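Local coordinates for protein imelysin (Bacteroides ovatus ATCC 8483, PDB 3OYV) that belongs to the imelysin-like proteins implicated in bacterial iron uptake, and is probably a metal-binding outer-membrane protein with a possible peptidase role, at residues Ser22-Lys36 with Trp321-Val335. Residues are numbered along the deposited sequence; the frame is centred on the assembly and turned at random. Where two conformers were deposited one is given.
Sequences SSWHNYMRNVAALLK and WSDLEWSEGDDEAAV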
loop_
_atom_site.group_PDB
_atom_site.type_symbol
_atom_site.label_atom_id
_atom_site.label_comp_id
_atom_site.label_asym_id
_atom_site.label_seq_id
_atom_site.Cartn_x
_atom_site.Cartn_y
_atom_site.Cartn_z
ATOM N N SER A 22 -1.077 29.411 3.131
ATOM C CA SER A 22 -2.486 29.183 3.388
ATOM C C SER A 22 -3.038 28.102 2.475
ATOM O O SER A 22 -3.728 27.188 2.922
ATOM C CB SER A 22 -3.288 30.469 3.198
ATOM O OG SER A 22 -4.623 30.220 3.522
ATOM N N SER A 23 -2.702 28.172 1.195
ATOM C CA SER A 23 -3.116 27.130 0.247
ATOM C C SER A 23 -2.533 25.772 0.650
ATOM O O SER A 23 -3.198 24.751 0.575
ATOM C CB SER A 23 -2.653 27.472 -1.172
ATOM O OG SER A 23 -3.317 28.623 -1.675
ATOM N N TRP A 24 -1.270 25.774 1.074
ATOM C CA TRP A 24 -0.588 24.538 1.486
ATOM C C TRP A 24 -1.327 23.902 2.669
ATOM O O TRP A 24 -1.614 22.695 2.668
ATOM C CB TRP A 24 0.857 24.846 1.865
ATOM C CG TRP A 24 1.827 23.726 1.706
ATOM C CD1 TRP A 24 1.855 22.540 2.382
ATOM C CD2 TRP A 24 2.928 23.704 0.809
ATOM N NE1 TRP A 24 2.914 21.785 1.956
ATOM C CE2 TRP A 24 3.602 22.478 0.996
ATOM C CE3 TRP A 24 3.417 24.603 -0.140
ATOM C CZ2 TRP A 24 4.732 22.135 0.267
ATOM C CZ3 TRP A 24 4.530 24.265 -0.835
ATOM C CH2 TRP A 24 5.168 23.026 -0.651
ATOM N N HIS A 25 -1.682 24.710 3.663
ATOM C CA HIS A 25 -2.448 24.226 4.825
ATOM C C HIS A 25 -3.774 23.636 4.401
ATOM O O HIS A 25 -4.151 22.520 4.808
ATOM C CB HIS A 25 -2.707 25.356 5.825
ATOM C CG HIS A 25 -1.449 25.947 6.417
ATOM N ND1 HIS A 25 -1.438 27.152 7.099
ATOM C CD2 HIS A 25 -0.157 25.543 6.372
ATOM C CE1 HIS A 25 -0.206 27.428 7.494
ATOM N NE2 HIS A 25 0.588 26.461 7.080
ATOM N N ASN A 26 -4.536 24.419 3.640
ATOM C CA ASN A 26 -5.850 23.979 3.228
ATOM C C ASN A 26 -5.829 22.712 2.370
ATOM O O ASN A 26 -6.698 21.835 2.528
ATOM C CB ASN A 26 -6.557 25.117 2.500
ATOM C CG ASN A 26 -7.029 26.211 3.466
ATOM O OD1 ASN A 26 -7.373 25.917 4.608
ATOM N ND2 ASN A 26 -7.079 27.466 2.990
ATOM N N TYR A 27 -4.881 22.636 1.446
ATOM C CA TYR A 27 -4.846 21.471 0.558
ATOM C C TYR A 27 -4.347 20.228 1.293
ATOM O O TYR A 27 -4.865 19.138 1.085
ATOM C CB TYR A 27 -4.087 21.718 -0.739
ATOM C CG TYR A 27 -4.508 20.713 -1.778
ATOM C CD1 TYR A 27 -5.836 20.647 -2.205
ATOM C CD2 TYR A 27 -3.596 19.819 -2.307
ATOM C CE1 TYR A 27 -6.234 19.737 -3.138
ATOM C CE2 TYR A 27 -3.993 18.892 -3.262
ATOM C CZ TYR A 27 -5.320 18.861 -3.678
ATOM O OH TYR A 27 -5.748 17.958 -4.640
HETATM N N MSE A 28 -3.347 20.392 2.163
HETATM C CA MSE A 28 -2.907 19.269 3.020
HETATM C C MSE A 28 -4.088 18.737 3.807
HETATM O O MSE A 28 -4.278 17.525 3.891
HETATM C CB MSE A 28 -1.806 19.656 4.000
HETATM C CG MSE A 28 -0.423 19.653 3.459
HETATM SE SE MSE A 28 0.870 19.708 4.866
HETATM C CE MSE A 28 0.305 21.357 5.694
ATOM N N ARG A 29 -4.835 19.653 4.429
ATOM C CA ARG A 29 -6.016 19.242 5.177
ATOM C C ARG A 29 -6.999 18.475 4.292
ATOM O O ARG A 29 -7.547 17.455 4.694
ATOM C CB ARG A 29 -6.737 20.431 5.850
ATOM C CG ARG A 29 -7.990 20.083 6.548
ATOM C CD ARG A 29 -8.500 21.256 7.321
ATOM N NE ARG A 29 -9.851 20.942 7.779
ATOM C CZ ARG A 29 -10.599 21.712 8.564
ATOM N NH1 ARG A 29 -10.164 22.883 8.938
ATOM N NH2 ARG A 29 -11.816 21.314 8.931
ATOM N N ASN A 30 -7.242 18.997 3.093
ATOM C CA ASN A 30 -8.164 18.353 2.184
ATOM C C ASN A 30 -7.727 16.916 1.865
ATOM O O ASN A 30 -8.520 15.980 1.924
ATOM C CB ASN A 30 -8.291 19.151 0.887
ATOM C CG ASN A 30 -9.505 18.713 0.072
ATOM O OD1 ASN A 30 -10.641 18.927 0.484
ATOM N ND2 ASN A 30 -9.269 18.039 -1.068
ATOM N N VAL A 31 -6.449 16.759 1.524
ATOM C CA VAL A 31 -5.950 15.438 1.139
ATOM C C VAL A 31 -5.964 14.469 2.334
ATOM O O VAL A 31 -6.350 13.301 2.192
ATOM C CB VAL A 31 -4.568 15.570 0.506
ATOM C CG1 VAL A 31 -3.932 14.195 0.237
ATOM C CG2 VAL A 31 -4.630 16.391 -0.800
ATOM N N ALA A 32 -5.622 14.965 3.522
ATOM C CA ALA A 32 -5.624 14.130 4.728
ATOM C C ALA A 32 -7.056 13.756 5.110
ATOM O O ALA A 32 -7.300 12.643 5.581
ATOM C CB ALA A 32 -4.947 14.836 5.892
ATOM N N ALA A 33 -8.030 14.682 4.918
ATOM C CA ALA A 33 -9.443 14.408 5.191
ATOM C C ALA A 33 -9.950 13.296 4.290
ATOM O O ALA A 33 -10.670 12.402 4.723
ATOM C CB ALA A 33 -10.252 15.681 5.020
ATOM N N LEU A 34 -9.568 13.363 3.014
ATOM C CA LEU A 34 -9.990 12.337 2.062
ATOM C C LEU A 34 -9.436 10.961 2.456
ATOM O O LEU A 34 -10.105 9.951 2.362
ATOM C CB LEU A 34 -9.559 12.692 0.640
ATOM C CG LEU A 34 -10.266 13.895 0.007
ATOM C CD1 LEU A 34 -9.551 14.304 -1.271
ATOM C CD2 LEU A 34 -11.746 13.599 -0.261
ATOM N N LEU A 35 -8.181 10.951 2.878
ATOM C CA LEU A 35 -7.498 9.715 3.309
ATOM C C LEU A 35 -8.172 9.116 4.550
ATOM O O LEU A 35 -8.291 7.896 4.681
ATOM C CB LEU A 35 -6.006 9.962 3.568
ATOM C CG LEU A 35 -5.009 9.829 2.409
ATOM C CD1 LEU A 35 -3.642 10.416 2.767
ATOM C CD2 LEU A 35 -4.950 8.355 1.944
ATOM N N LYS A 36 -8.554 9.985 5.481
ATOM C CA LYS A 36 -9.240 9.595 6.708
ATOM C C LYS A 36 -10.593 8.970 6.375
ATOM O O LYS A 36 -10.946 7.897 6.871
ATOM C CB LYS A 36 -9.373 10.844 7.596
ATOM C CG LYS A 36 -10.208 10.722 8.826
ATOM C CD LYS A 36 -10.195 12.035 9.618
ATOM C CE LYS A 36 -11.247 12.019 10.714
ATOM N NZ LYS A 36 -10.957 10.975 11.749
ATOM N N TRP A 321 -7.661 28.197 -3.147
ATOM C CA TRP A 321 -7.264 27.359 -2.006
ATOM C C TRP A 321 -6.657 28.199 -0.878
ATOM O O TRP A 321 -6.752 27.832 0.282
ATOM C CB TRP A 321 -6.314 26.234 -2.438
ATOM C CG TRP A 321 -7.020 25.079 -3.053
ATOM C CD1 TRP A 321 -7.160 24.812 -4.382
ATOM C CD2 TRP A 321 -7.740 24.068 -2.353
ATOM N NE1 TRP A 321 -7.903 23.669 -4.541
ATOM C CE2 TRP A 321 -8.275 23.195 -3.314
ATOM C CE3 TRP A 321 -7.967 23.801 -0.998
ATOM C CZ2 TRP A 321 -9.044 22.087 -2.962
ATOM C CZ3 TRP A 321 -8.731 22.698 -0.651
ATOM C CH2 TRP A 321 -9.254 21.856 -1.631
ATOM N N SER A 322 -6.092 29.350 -1.227
ATOM C CA SER A 322 -5.561 30.275 -0.196
ATOM C C SER A 322 -6.667 30.884 0.640
ATOM O O SER A 322 -6.518 31.110 1.836
ATOM C CB SER A 322 -4.745 31.409 -0.844
ATOM O OG SER A 322 -4.034 32.151 0.125
ATOM N N ASP A 323 -7.772 31.201 -0.020
ATOM C CA ASP A 323 -8.899 31.947 0.549
ATOM C C ASP A 323 -9.985 31.060 1.168
ATOM O O ASP A 323 -10.898 31.546 1.822
ATOM C CB ASP A 323 -9.556 32.787 -0.569
ATOM C CG ASP A 323 -8.717 33.957 -1.027
ATOM O OD1 ASP A 323 -7.772 34.408 -0.302
ATOM O OD2 ASP A 323 -9.046 34.452 -2.145
ATOM N N LEU A 324 -9.883 29.739 0.994
ATOM C CA LEU A 324 -10.894 28.818 1.487
ATOM C C LEU A 324 -11.058 28.902 3.006
ATOM O O LEU A 324 -10.060 28.951 3.739
ATOM C CB LEU A 324 -10.528 27.373 1.101
ATOM C CG LEU A 324 -11.421 26.266 1.611
ATOM C CD1 LEU A 324 -12.805 26.293 0.971
ATOM C CD2 LEU A 324 -10.731 24.902 1.377
ATOM N N GLU A 325 -12.318 28.867 3.435
ATOM C CA GLU A 325 -12.692 28.753 4.845
ATOM C C GLU A 325 -13.434 27.426 5.034
ATOM O O GLU A 325 -14.087 26.943 4.102
ATOM C CB GLU A 325 -13.567 29.938 5.267
ATOM C CG GLU A 325 -12.870 31.283 5.156
ATOM C CD GLU A 325 -13.801 32.495 5.323
ATOM O OE1 GLU A 325 -14.849 32.372 5.993
ATOM O OE2 GLU A 325 -13.469 33.578 4.782
ATOM N N TRP A 326 -13.238 26.772 6.183
ATOM C CA TRP A 326 -13.930 25.492 6.453
ATOM C C TRP A 326 -15.221 25.594 7.298
ATOM O O TRP A 326 -15.340 26.487 8.142
ATOM C CB TRP A 326 -12.940 24.525 7.110
ATOM C CG TRP A 326 -11.762 24.246 6.239
ATOM C CD1 TRP A 326 -10.697 25.063 6.056
ATOM C CD2 TRP A 326 -11.511 23.067 5.448
ATOM N NE1 TRP A 326 -9.781 24.477 5.200
ATOM C CE2 TRP A 326 -10.267 23.257 4.802
ATOM C CE3 TRP A 326 -12.178 21.858 5.268
ATOM C CZ2 TRP A 326 -9.710 22.299 3.964
ATOM C CZ3 TRP A 326 -11.638 20.917 4.390
ATOM C CH2 TRP A 326 -10.416 21.130 3.780
ATOM N N SER A 327 -16.175 24.677 7.079
ATOM C CA SER A 327 -17.355 24.546 7.952
ATOM C C SER A 327 -16.941 24.217 9.372
ATOM O O SER A 327 -16.002 23.437 9.588
ATOM C CB SER A 327 -18.302 23.464 7.444
ATOM O OG SER A 327 -18.796 23.813 6.163
ATOM N N GLU A 328 -17.644 24.805 10.342
ATOM C CA GLU A 328 -17.225 24.704 11.748
ATOM C C GLU A 328 -17.219 23.262 12.226
ATOM O O GLU A 328 -18.206 22.538 12.033
ATOM C CB GLU A 328 -18.124 25.544 12.692
ATOM C CG GLU A 328 -17.891 27.052 12.647
ATOM C CD GLU A 328 -16.513 27.484 13.109
ATOM O OE1 GLU A 328 -15.774 26.704 13.758
ATOM O OE2 GLU A 328 -16.152 28.632 12.790
ATOM N N GLY A 329 -16.082 22.873 12.822
ATOM C CA GLY A 329 -15.859 21.549 13.420
ATOM C C GLY A 329 -16.090 20.374 12.486
ATOM O O GLY A 329 -16.454 19.303 12.939
ATOM N N ASP A 330 -15.860 20.573 11.189
ATOM C CA ASP A 330 -16.243 19.591 10.155
ATOM C C ASP A 330 -14.959 18.961 9.632
ATOM O O ASP A 330 -14.088 19.678 9.121
ATOM C CB ASP A 330 -17.033 20.297 9.040
ATOM C CG ASP A 330 -17.546 19.343 7.952
ATOM O OD1 ASP A 330 -17.228 18.134 7.975
ATOM O OD2 ASP A 330 -18.281 19.825 7.063
ATOM N N ASP A 331 -14.825 17.646 9.796
ATOM C CA ASP A 331 -13.600 16.946 9.387
ATOM C C ASP A 331 -13.657 16.429 7.940
ATOM O O ASP A 331 -12.651 15.868 7.461
ATOM C CB ASP A 331 -13.298 15.771 10.307
ATOM C CG ASP A 331 -12.761 16.181 11.665
ATOM O OD1 ASP A 331 -12.232 17.305 11.841
ATOM O OD2 ASP A 331 -12.811 15.306 12.557
ATOM N N GLU A 332 -14.779 16.623 7.250
ATOM C CA GLU A 332 -14.904 16.175 5.863
ATOM C C GLU A 332 -14.041 17.022 4.926
ATOM O O GLU A 332 -13.743 18.177 5.199
ATOM C CB GLU A 332 -16.368 16.209 5.417
ATOM C CG GLU A 332 -17.255 15.280 6.252
ATOM C CD GLU A 332 -18.606 14.984 5.609
ATOM O OE1 GLU A 332 -19.015 15.709 4.681
ATOM O OE2 GLU A 332 -19.263 14.016 6.045
ATOM N N ALA A 333 -13.650 16.451 3.798
ATOM C CA ALA A 333 -12.908 17.169 2.794
ATOM C C ALA A 333 -13.761 18.288 2.204
ATOM O O ALA A 333 -14.977 18.174 2.134
ATOM C CB ALA A 333 -12.482 16.229 1.687
ATOM N N ALA A 334 -13.106 19.352 1.767
ATOM C CA ALA A 334 -13.738 20.441 1.008
ATOM C C ALA A 334 -14.058 20.029 -0.428
ATOM O O ALA A 334 -15.067 20.456 -0.990
ATOM C CB ALA A 334 -12.827 21.682 0.992
ATOM N N VAL A 335 -13.172 19.234 -1.030
ATOM C CA VAL A 335 -13.262 18.881 -2.439
ATOM C C VAL A 335 -12.892 17.409 -2.625
ATOM O O VAL A 335 -11.830 16.952 -2.170
ATOM C CB VAL A 335 -12.299 19.724 -3.292
ATOM C CG1 VAL A 335 -12.328 19.270 -4.762
ATOM C CG2 VAL A 335 -12.630 21.242 -3.201
HETATM O O HOH W 1 -1.639 30.788 0.046
HETATM O O HOH W 2 -7.933 30.476 4.188
HETATM O O HOH W 3 -9.043 27.724 6.200
HETATM O O HOH W 4 -13.353 23.131 10.325
HETATM O O HOH W 5 -11.459 18.745 6.984
HETATM O O HOH W 6 -12.221 13.108 7.248
#
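Arg29 lies flat on the indole of Trp326 where the loop after helix 319-323 runs along helix 21-47 of this mainly helical imelysin fold. The guanidinium and ring planes are 4° apart, a cation-pi stack with CZ of Arg29 3.8 Å from the centroid of the five-membered ring of Trp326. With CG anti to the backbone N and the chain extended to NE, the Arg29 side chain runs along the indole, its CD over the six-membered ring in a CH-pi contact. Leu324 CD2 packs on the opposite face. In the ring plane, NE1 of Trp326 donates to OD1 of Asn26 at 2.9 Å, almost straight at 168°, but reaches that oxygen from above its carbonyl plane. The other end of the Asn26 amide is used too: ND2 donates to Trp321 O at 2.8 Å. A phenylalanine in place of Trp326 would probably leave Asn26 OD1 without this donor and narrow the surface under the guanidinium. Nearby, the Trp321 indole sits as a knob among Ser23, Asn26, Tyr27 and Asn30, with the edge of Tyr27 meeting its face, a T-shaped pair with planes at 77°. Ile315 of helix 309-316 touches both side chains, and Tyr27 OH is tied to Val341 O. Further out, water 5 links Arg29 NE to Glu332 O. At the far end of the loop, Asn30 grips Val335 twice: OD1 accepts from Val335 N at 3.0 Å, and ND2 donates in plane to a lone pair of Val335 O, also at 3.0 Å.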